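Local coordinates for WbbZ protein (Klebsiella pneumoniae subsp. pneumoniae NTUH-K2044, PDB 6X1L) that is of unknown function but belongs to the polysaccharide pyruvyl transferase family, and so probably transfers pyruvyl groups to sugars of surface polysaccharides, at residues A[13-16]-A[17-20]; A[60-64]-A[65-69]. All coordinates share one frame; numbering follows the deposited sequence.

Contact 1 of 2, residues A[13-16]-A[17-20]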
ATOM      1  N   LEU A  13     -28.319  -9.007  11.826  1.00 59.17           N
ATOM      2  CA  LEU A  13     -29.769  -8.843  11.754  1.00 60.87           C
ATOM      3  C   LEU A  13     -30.171  -7.382  11.897  1.00 60.82           C
ATOM      4  O   LEU A  13     -31.083  -6.908  11.210  1.00 71.36           O
ATOM      5  CB  LEU A  13     -30.439  -9.691  12.837  1.00 64.00           C
ATOM      6  CG  LEU A  13     -30.213 -11.200  12.734  1.00 66.02           C
ATOM      7  CD1 LEU A  13     -30.683 -11.910  13.992  1.00 67.73           C
ATOM      8  CD2 LEU A  13     -30.917 -11.758  11.508  1.00 72.25           C
ATOM      9  N   LEU A  14     -29.486  -6.646  12.770  1.00 63.95           N
ATOM     10  CA  LEU A  14     -29.839  -5.252  13.015  1.00 59.95           C
ATOM     11  C   LEU A  14     -29.632  -4.399  11.768  1.00 61.94           C
ATOM     12  O   LEU A  14     -30.525  -3.646  11.365  1.00 59.13           O
ATOM     13  CB  LEU A  14     -29.016  -4.719  14.183  1.00 71.47           C
ATOM     14  CG  LEU A  14     -29.471  -3.448  14.888  1.00 74.32           C
ATOM     15  CD1 LEU A  14     -30.888  -3.591  15.433  1.00 68.94           C
ATOM     16  CD2 LEU A  14     -28.498  -3.154  16.003  1.00 75.91           C
ATOM     17  N   LEU A  15     -28.459  -4.496  11.140  1.00 56.32           N
ATOM     18  CA  LEU A  15     -28.235  -3.689   9.947  1.00 55.24           C
ATOM     19  C   LEU A  15     -29.125  -4.137   8.797  1.00 55.82           C
ATOM     20  O   LEU A  15     -29.591  -3.299   8.016  1.00 61.77           O
ATOM     21  CB  LEU A  15     -26.756  -3.719   9.552  1.00 55.50           C
ATOM     22  CG  LEU A  15     -25.977  -2.602  10.253  1.00 62.95           C
ATOM     23  CD1 LEU A  15     -24.495  -2.837  10.198  1.00 73.22           C
ATOM     24  CD2 LEU A  15     -26.307  -1.248   9.641  1.00 68.79           C
ATOM     25  N   LYS A  16     -29.390  -5.439   8.683  1.00 56.48           N
ATOM     26  CA  LYS A  16     -30.347  -5.897   7.682  1.00 57.97           C
ATOM     27  C   LYS A  16     -31.743  -5.350   7.954  1.00 67.60           C
ATOM     28  O   LYS A  16     -32.495  -5.066   7.013  1.00 61.67           O
ATOM     29  CB  LYS A  16     -30.369  -7.426   7.633  1.00 68.06           C
ATOM     30  CG  LYS A  16     -29.078  -8.023   7.086  1.00 67.01           C
ATOM     31  CD  LYS A  16     -29.295  -9.388   6.460  1.00 72.36           C
ATOM     32  CE  LYS A  16     -29.191 -10.500   7.486  1.00 77.94           C
ATOM     33  NZ  LYS A  16     -29.062 -11.825   6.818  1.00 93.16           N
ATOM     34  N   SER A  17     -32.101  -5.175   9.228  1.00 61.00           N
ATOM     35  CA  SER A  17     -33.402  -4.597   9.560  1.00 63.78           C
ATOM     36  C   SER A  17     -33.493  -3.145   9.103  1.00 63.73           C
ATOM     37  O   SER A  17     -34.507  -2.731   8.534  1.00 66.17           O
ATOM     38  CB  SER A  17     -33.653  -4.704  11.062  1.00 65.21           C
ATOM     39  OG  SER A  17     -34.890  -4.103  11.407  1.00 77.07           O
ATOM     40  N   TYR A  18     -32.431  -2.364   9.325  1.00 64.89           N
ATOM     41  CA  TYR A  18     -32.415  -0.984   8.851  1.00 68.33           C
ATOM     42  C   TYR A  18     -32.455  -0.911   7.332  1.00 70.41           C
ATOM     43  O   TYR A  18     -33.015   0.038   6.771  1.00 72.45           O
ATOM     44  CB  TYR A  18     -31.172  -0.262   9.363  1.00 62.81           C
ATOM     45  CG  TYR A  18     -31.085  -0.130  10.863  1.00 74.97           C
ATOM     46  CD1 TYR A  18     -32.187   0.248  11.616  1.00 79.38           C
ATOM     47  CD2 TYR A  18     -29.893  -0.380  11.526  1.00 82.74           C
ATOM     48  CE1 TYR A  18     -32.100   0.372  12.990  1.00 87.59           C
ATOM     49  CE2 TYR A  18     -29.797  -0.261  12.893  1.00 82.45           C
ATOM     50  CZ  TYR A  18     -30.899   0.114  13.620  1.00 83.38           C
ATOM     51  OH  TYR A  18     -30.789   0.230  14.984  1.00 88.64           O
ATOM     52  N   HIS A  19     -31.864  -1.897   6.653  1.00 71.20           N
ATOM     53  CA  HIS A  19     -31.782  -1.858   5.196  1.00 64.53           C
ATOM     54  C   HIS A  19     -33.147  -2.044   4.550  1.00 73.48           C
ATOM     55  O   HIS A  19     -33.381  -1.550   3.441  1.00 65.38           O
ATOM     56  CB  HIS A  19     -30.807  -2.928   4.705  1.00 61.06           C
ATOM     57  CG  HIS A  19     -30.379  -2.751   3.281  1.00 66.47           C
ATOM     58  ND1 HIS A  19     -30.963  -3.437   2.238  1.00 68.18           N
ATOM     59  CD2 HIS A  19     -29.418  -1.973   2.729  1.00 65.00           C
ATOM     60  CE1 HIS A  19     -30.382  -3.087   1.104  1.00 70.35           C
ATOM     61  NE2 HIS A  19     -29.442  -2.199   1.374  1.00 67.70           N
ATOM     62  N   LEU A  20     -34.060  -2.750   5.220  1.00 74.95           N
ATOM     63  CA  LEU A  20     -35.412  -2.882   4.690  1.00 80.26           C
ATOM     64  C   LEU A  20     -36.136  -1.543   4.660  1.00 81.49           C
ATOM     65  O   LEU A  20     -36.940  -1.294   3.756  1.00 82.91           O
ATOM     66  CB  LEU A  20     -36.204  -3.892   5.519  1.00 89.12           C
ATOM     67  CG  LEU A  20     -35.733  -5.344   5.442  1.00 94.58           C
ATOM     68  CD1 LEU A  20     -36.426  -6.187   6.500  1.00 95.90           C
ATOM     69  CD2 LEU A  20     -35.987  -5.911   4.053  1.00 99.80           C
TER

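Contact 2 of 2, residues A[60-64]-A[65-69]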
ATOM      1  N   GLU A  60     -24.440  16.203  -3.060  1.00 95.84           N
ATOM      2  CA  GLU A  60     -25.630  15.496  -3.503  1.00102.68           C
ATOM      3  C   GLU A  60     -26.747  15.649  -2.477  1.00 99.04           C
ATOM      4  O   GLU A  60     -26.504  15.776  -1.274  1.00 95.22           O
ATOM      5  CB  GLU A  60     -25.329  14.015  -3.733  1.00103.15           C
ATOM      6  CG  GLU A  60     -26.032  13.431  -4.949  1.00113.89           C
ATOM      7  CD  GLU A  60     -25.921  11.922  -5.020  1.00119.36           C
ATOM      8  OE1 GLU A  60     -26.497  11.241  -4.143  1.00118.53           O
ATOM      9  OE2 GLU A  60     -25.252  11.415  -5.946  1.00123.05           O
ATOM     10  N   ARG A  61     -27.982  15.643  -2.967  1.00101.42           N
ATOM     11  CA  ARG A  61     -29.151  15.845  -2.123  1.00100.96           C
ATOM     12  C   ARG A  61     -29.677  14.495  -1.653  1.00 94.04           C
ATOM     13  O   ARG A  61     -29.999  13.626  -2.471  1.00 93.56           O
ATOM     14  CB  ARG A  61     -30.229  16.621  -2.876  1.00105.25           C
ATOM     15  CG  ARG A  61     -30.382  16.211  -4.329  1.00112.77           C
ATOM     16  CD  ARG A  61     -31.408  17.074  -5.044  1.00124.16           C
ATOM     17  NE  ARG A  61     -32.755  16.873  -4.516  1.00129.23           N
ATOM     18  CZ  ARG A  61     -33.609  15.965  -4.979  1.00132.43           C
ATOM     19  NH1 ARG A  61     -33.254  15.170  -5.979  1.00133.98           N
ATOM     20  NH2 ARG A  61     -34.816  15.850  -4.441  1.00131.70           N
ATOM     21  N   TYR A  62     -29.756  14.320  -0.338  1.00 85.87           N
ATOM     22  CA  TYR A  62     -30.284  13.108   0.264  1.00 79.31           C
ATOM     23  C   TYR A  62     -31.597  13.405   0.976  1.00 87.76           C
ATOM     24  O   TYR A  62     -31.920  14.556   1.288  1.00 85.62           O
ATOM     25  CB  TYR A  62     -29.277  12.497   1.243  1.00 75.18           C
ATOM     26  CG  TYR A  62     -27.948  12.152   0.606  1.00 71.04           C
ATOM     27  CD1 TYR A  62     -27.829  11.072  -0.257  1.00 71.61           C
ATOM     28  CD2 TYR A  62     -26.814  12.908   0.869  1.00 73.71           C
ATOM     29  CE1 TYR A  62     -26.615  10.753  -0.844  1.00 68.84           C
ATOM     30  CE2 TYR A  62     -25.595  12.598   0.289  1.00 74.75           C
ATOM     31  CZ  TYR A  62     -25.503  11.520  -0.567  1.00 72.30           C
ATOM     32  OH  TYR A  62     -24.292  11.209  -1.144  1.00 73.74           O
ATOM     33  N   SER A  63     -32.357  12.343   1.230  1.00 87.55           N
ATOM     34  CA  SER A  63     -33.682  12.466   1.824  1.00 87.43           C
ATOM     35  C   SER A  63     -33.570  12.476   3.344  1.00 88.61           C
ATOM     36  O   SER A  63     -33.032  11.536   3.940  1.00 85.20           O
ATOM     37  CB  SER A  63     -34.580  11.322   1.358  1.00 86.54           C
ATOM     38  OG  SER A  63     -35.812  11.331   2.055  1.00 96.56           O
ATOM     39  N   SER A  64     -34.088  13.533   3.968  1.00 96.72           N
ATOM     40  CA  SER A  64     -34.114  13.643   5.421  1.00103.73           C
ATOM     41  C   SER A  64     -35.112  12.692   6.071  1.00 97.69           C
ATOM     42  O   SER A  64     -35.271  12.735   7.297  1.00 95.71           O
ATOM     43  CB  SER A  64     -34.436  15.083   5.823  1.00120.01           C
ATOM     44  OG  SER A  64     -34.563  15.207   7.228  1.00125.50           O
ATOM     45  N   GLU A  65     -35.783  11.846   5.296  1.00 91.01           N
ATOM     46  CA  GLU A  65     -36.765  10.912   5.824  1.00 88.95           C
ATOM     47  C   GLU A  65     -36.453   9.454   5.523  1.00 88.95           C
ATOM     48  O   GLU A  65     -36.796   8.590   6.332  1.00 89.11           O
ATOM     49  CB  GLU A  65     -38.161  11.244   5.275  1.00102.30           C
ATOM     50  CG  GLU A  65     -39.284  10.416   5.877  1.00110.21           C
ATOM     51  CD  GLU A  65     -40.624  10.698   5.232  1.00121.00           C
ATOM     52  OE1 GLU A  65     -41.664  10.433   5.874  1.00126.32           O
ATOM     53  OE2 GLU A  65     -40.638  11.187   4.084  1.00125.64           O
ATOM     54  N   THR A  66     -35.803   9.154   4.397  1.00 84.23           N
ATOM     55  CA  THR A  66     -35.586   7.774   3.985  1.00 79.39           C
ATOM     56  C   THR A  66     -34.122   7.402   3.778  1.00 79.36           C
ATOM     57  O   THR A  66     -33.842   6.247   3.439  1.00 78.16           O
ATOM     58  CB  THR A  66     -36.370   7.477   2.698  1.00 77.15           C
ATOM     59  OG1 THR A  66     -36.014   8.428   1.686  1.00 83.63           O
ATOM     60  CG2 THR A  66     -37.871   7.555   2.957  1.00 82.35           C
ATOM     61  N   ASP A  67     -33.185   8.327   3.969  1.00 75.44           N
ATOM     62  CA  ASP A  67     -31.763   8.036   3.837  1.00 73.54           C
ATOM     63  C   ASP A  67     -31.111   8.011   5.211  1.00 69.95           C
ATOM     64  O   ASP A  67     -31.354   8.897   6.037  1.00 76.41           O
ATOM     65  CB  ASP A  67     -31.061   9.063   2.944  1.00 67.41           C
ATOM     66  CG  ASP A  67     -31.383   8.874   1.479  1.00 72.45           C
ATOM     67  OD1 ASP A  67     -31.952   7.822   1.128  1.00 72.20           O
ATOM     68  OD2 ASP A  67     -31.076   9.779   0.679  1.00 75.99           O
ATOM     69  N   ILE A  68     -30.284   6.999   5.444  1.00 63.68           N
ATOM     70  CA  ILE A  68     -29.511   6.857   6.669  1.00 61.24           C
ATOM     71  C   ILE A  68     -28.034   6.968   6.316  1.00 65.00           C
ATOM     72  O   ILE A  68     -27.559   6.290   5.397  1.00 60.71           O
ATOM     73  CB  ILE A  68     -29.808   5.518   7.368  1.00 64.43           C
ATOM     74  CG1 ILE A  68     -31.202   5.551   8.003  1.00 76.96           C
ATOM     75  CG2 ILE A  68     -28.739   5.203   8.400  1.00 63.67           C
ATOM     76  CD1 ILE A  68     -31.566   4.283   8.738  1.00 82.94           C
ATOM     77  N   LEU A  69     -27.314   7.826   7.034  1.00 63.88           N
ATOM     78  CA  LEU A  69     -25.870   7.924   6.865  1.00 57.16           C
ATOM     79  C   LEU A  69     -25.193   6.842   7.696  1.00 60.87           C
ATOM     80  O   LEU A  69     -25.378   6.779   8.919  1.00 60.37           O
ATOM     81  CB  LEU A  69     -25.361   9.305   7.273  1.00 62.71           C
ATOM     82  CG  LEU A  69     -23.833   9.444   7.305  1.00 62.34           C
ATOM     83  CD1 LEU A  69     -23.246   9.444   5.896  1.00 62.82           C
ATOM     84  CD2 LEU A  69     -23.406  10.688   8.071  1.00 66.98           C
TER

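Contact 1 of 2, residues A[13-16]-A[17-20]
Y18 lies alongside L14, one turn earlier on the alpha-helix 6-21, as an i/i+4 pair, while S17 and K16 meet at the backbone on the same turn. The side chains of L14 and Y18 point the same way: the branch carbon CG of L14 rests 3.8 Å from CE2 of Y18, and the methyl CD1 of L14 reaches the phenol end, 3.8 Å from OH of Y18. L14 gets there by setting CG anti to its backbone N (chi1 -162°), which brings CG and CD1 alongside the ring. Y18 places its own CG beside the backbone N, anti to the carbonyl carbon (chi1 -63°), leaning the ring back along the helix. As a result L14 O sits over one ring face, 3.3 Å from CD2 of Y18. That oxygen also takes the backbone N of Y18 at 3.1 Å, with an N-H...O angle of 159°, so the same carbonyl oxygen both accepts the peptide N-H and lies against one face of the ring near CD2.

S17 is gripped through its main chain, its N donating to L13 O at 2.8 Å. Its CB packs against two carbonyl oxygens of the preceding turn, L13 O and, at 3.3 Å, L14 O. K16 CB lies 3.3 Å from S17 N, and its side chain, bent at the third torsion, runs on against N49 and L51. On the sheet side Y18 touches F24, I100 and V121, and L15, at a slant to Y18, meets F24 and M102. H19 gives NE2 to T52 O. K16 O receives the N atoms of both H19 and L20, each weakly, that of L20 at 3.3 Å.

Contact 2 of 2, residues A[60-64]-A[65-69]
The carboxylate of D67 reaches back to the backbone of S63 and to the ring edge of Y62, tying a tight turn to the first residue of strand 67-71. S63 N gives a nearly straight hydrogen bond to D67 OD2 (2.9 Å, N-H...O 171°), arriving from above the carboxylate plane. The same OD2 lies at the edge of the Y62 ring, near its plane, and is 3.3 Å from Y62 CB. The two side chains cross at about a right angle, with ring and carboxylate planes 70° apart. A return bond from D67 N to S63 O, 3.2 Å, closes an alpha-turn, so S63 and D67 are joined by two hydrogen bonds.

Inside this turn S63 swings its hydroxyl anti to its backbone N (chi1 173°), toward the residues that follow. There OG accepts E65 N at 3.3 Å, the bond that defines an ST turn, and pairs with T66 OG1 at 2.9 Å, where either hydroxyl may donate.

The other carboxylate oxygen, D67 OD1, forms a salt bridge with R23, which gives the buried acid a cationic partner. Y62 OH bonds R57 N. Beyond the turn, I68 bonds through its backbone to strand 23-27 while L69 bonds to strand 98-104, so strand 67-71 enters the parallel sheet between them.

In the fold
Contact 1 comes first along the chain, on helix 6-21, and contact 2 follows at the entry to strand 67-71; their centres lie about 17 Å apart and their nearest atoms about 5 Å, without touching. Strand 23-27, which directly follows the helix, neighbours strand 67-71 in the six-stranded parallel sheet. The helix packs on this sheet: Y18 of contact 1 and I68 of contact 2 both touch I100 of strand 98-104. Both contacts therefore belong to one parallel alpha/beta domain, consistent with the Rossmann-like domains of the GT-B clan, one on the covering helix and one at the point where an inner strand enters the sheet.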